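Local coordinates for glutamine amido transferase (Methylobacillus flagellatus, PDB 3M3P), which belongs to the class I glutamine amidotransferase family, whose members share an alpha/beta domain, at residues Asn226-Ala229 and Glu230-Ala234. Numbering follows the deposited sequence.
Sequences NRWA and EHVYA
R227 and E230, one turn apart on helix 218-237, form an i to i+3 salt bridge that illustrates how a bidentate ion pair is built along a helix surface. The glutamate is instructive from CB outward. Its CB and CG pass alongside the carbonyl oxygen of N226, CG of E230 standing 3.2 Å from that O, the same atom that accepts the backbone N-H of E230. With CG anti to the carbonyl carbon (chi1 -76°) and the chain extended beyond it, the carboxylate runs beside the arginine and points the same way. R227 bends at chi2 and chi3 and offers its guanidinium side-on: NE of R227 donates to OE1 of E230 at 2.8 Å and NH1 to OE2 of E230 at 2.9 Å. Both bonds are nearly straight and lie close to the guanidinium plane, yet the two planes are 40° apart, and NE meets OE1 from above the carboxylate. OE2 has a second partner, a hydrogen bond with NE2 of H19, which probably helps fix the carboxylate. CB of N226 lies over one guanidinium face, offset toward its rim. One turn on, CG2 of V232 meets the ring edge of W228, 4.0 Å from CE3, and both residues pack on I177 and L128. Y233, hydrogen-bonded through OH to H88, lays one ring face over the carbonyl oxygen of A229, with CG of Y233 3.4 Å from that O.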
loop_
_atom_site.group_PDB
_atom_site.type_symbol
_atom_site.label_atom_id
_atom_site.label_comp_id
_atom_site.label_asym_id
_atom_site.label_seq_id
_atom_site.Cartn_x
_atom_site.Cartn_y
_atom_site.Cartn_z
ATOM N N ASN A 226 -9.795 8.530 -4.515
ATOM C CA ASN A 226 -9.401 8.030 -5.858
ATOM C C ASN A 226 -8.573 9.075 -6.572
ATOM O O ASN A 226 -7.578 8.747 -7.233
ATOM C CB ASN A 226 -10.590 7.624 -6.734
ATOM C CG ASN A 226 -11.293 6.326 -6.297
ATOM O OD1 ASN A 226 -10.770 5.424 -5.535
ATOM N ND2 ASN A 226 -12.464 6.189 -6.803
ATOM N N ARG A 227 -8.951 10.320 -6.458
ATOM C CA ARG A 227 -8.249 11.387 -7.246
ATOM C C ARG A 227 -6.821 11.552 -6.812
ATOM O O ARG A 227 -5.956 11.653 -7.700
ATOM C CB ARG A 227 -9.023 12.676 -7.206
ATOM C CG ARG A 227 -10.391 12.571 -7.967
ATOM C CD ARG A 227 -10.330 12.031 -9.517
ATOM N NE ARG A 227 -10.384 10.562 -9.799
ATOM C CZ ARG A 227 -11.479 9.791 -9.710
ATOM N NH1 ARG A 227 -11.398 8.494 -10.058
ATOM N NH2 ARG A 227 -12.643 10.294 -9.274
ATOM N N TRP A 228 -6.502 11.626 -5.524
ATOM C CA TRP A 228 -5.099 11.771 -5.137
ATOM C C TRP A 228 -4.357 10.431 -5.177
ATOM O O TRP A 228 -3.169 10.430 -5.453
ATOM C CB TRP A 228 -4.912 12.557 -3.804
ATOM C CG TRP A 228 -5.325 11.873 -2.531
ATOM C CD1 TRP A 228 -6.528 11.933 -1.909
ATOM C CD2 TRP A 228 -4.506 11.027 -1.708
ATOM N NE1 TRP A 228 -6.515 11.208 -0.760
ATOM C CE2 TRP A 228 -5.291 10.624 -0.601
ATOM C CE3 TRP A 228 -3.179 10.567 -1.784
ATOM C CZ2 TRP A 228 -4.796 9.787 0.403
ATOM C CZ3 TRP A 228 -2.692 9.723 -0.778
ATOM C CH2 TRP A 228 -3.500 9.335 0.287
ATOM N N ALA A 229 -5.023 9.315 -5.009
ATOM C CA ALA A 229 -4.395 8.037 -5.269
ATOM C C ALA A 229 -3.920 7.966 -6.684
ATOM O O ALA A 229 -2.831 7.454 -6.942
ATOM C CB ALA A 229 -5.386 6.856 -4.953
ATOM N N GLU A 230 -4.726 8.452 -7.623
ATOM C CA GLU A 230 -4.325 8.448 -9.020
ATOM C C GLU A 230 -3.094 9.335 -9.227
ATOM O O GLU A 230 -2.248 9.033 -10.091
ATOM C CB GLU A 230 -5.475 8.907 -9.915
ATOM C CG GLU A 230 -6.524 7.805 -10.078
ATOM C CD GLU A 230 -7.850 8.303 -10.620
ATOM O OE1 GLU A 230 -8.005 9.528 -10.862
ATOM O OE2 GLU A 230 -8.772 7.447 -10.765
ATOM N N HIS A 231 -2.971 10.462 -8.487
ATOM C CA HIS A 231 -1.762 11.264 -8.563
ATOM C C HIS A 231 -0.530 10.422 -8.120
ATOM O O HIS A 231 0.503 10.424 -8.772
ATOM C CB HIS A 231 -1.900 12.486 -7.631
ATOM C CG HIS A 231 -0.742 13.416 -7.694
ATOM N ND1 HIS A 231 0.441 13.231 -6.995
ATOM C CD2 HIS A 231 -0.592 14.561 -8.403
ATOM C CE1 HIS A 231 1.274 14.206 -7.318
ATOM N NE2 HIS A 231 0.657 15.041 -8.137
ATOM N N VAL A 232 -0.654 9.714 -7.003
ATOM C CA VAL A 232 0.436 8.850 -6.527
ATOM C C VAL A 232 0.774 7.816 -7.595
ATOM O O VAL A 232 1.922 7.609 -7.901
ATOM C CB VAL A 232 0.045 8.138 -5.218
ATOM C CG1 VAL A 232 1.095 7.132 -4.801
ATOM C CG2 VAL A 232 -0.213 9.178 -4.089
ATOM N N TYR A 233 -0.231 7.122 -8.126
ATOM C CA TYR A 233 0.017 6.023 -9.063
ATOM C C TYR A 233 0.643 6.545 -10.339
ATOM O O TYR A 233 1.566 5.940 -10.891
ATOM C CB TYR A 233 -1.262 5.254 -9.340
ATOM C CG TYR A 233 -1.837 4.480 -8.173
ATOM C CD1 TYR A 233 -1.022 3.904 -7.202
ATOM C CD2 TYR A 233 -3.188 4.260 -8.096
ATOM C CE1 TYR A 233 -1.588 3.129 -6.184
ATOM C CE2 TYR A 233 -3.756 3.498 -7.063
ATOM C CZ TYR A 233 -2.937 2.913 -6.162
ATOM O OH TYR A 233 -3.457 2.121 -5.123
ATOM N N ALA A 234 0.176 7.693 -10.816
ATOM C CA ALA A 234 0.771 8.318 -11.994
ATOM C C ALA A 234 2.229 8.658 -11.781
ATOM O O ALA A 234 3.053 8.473 -12.683
ATOM C CB ALA A 234 -0.055 9.566 -12.407
#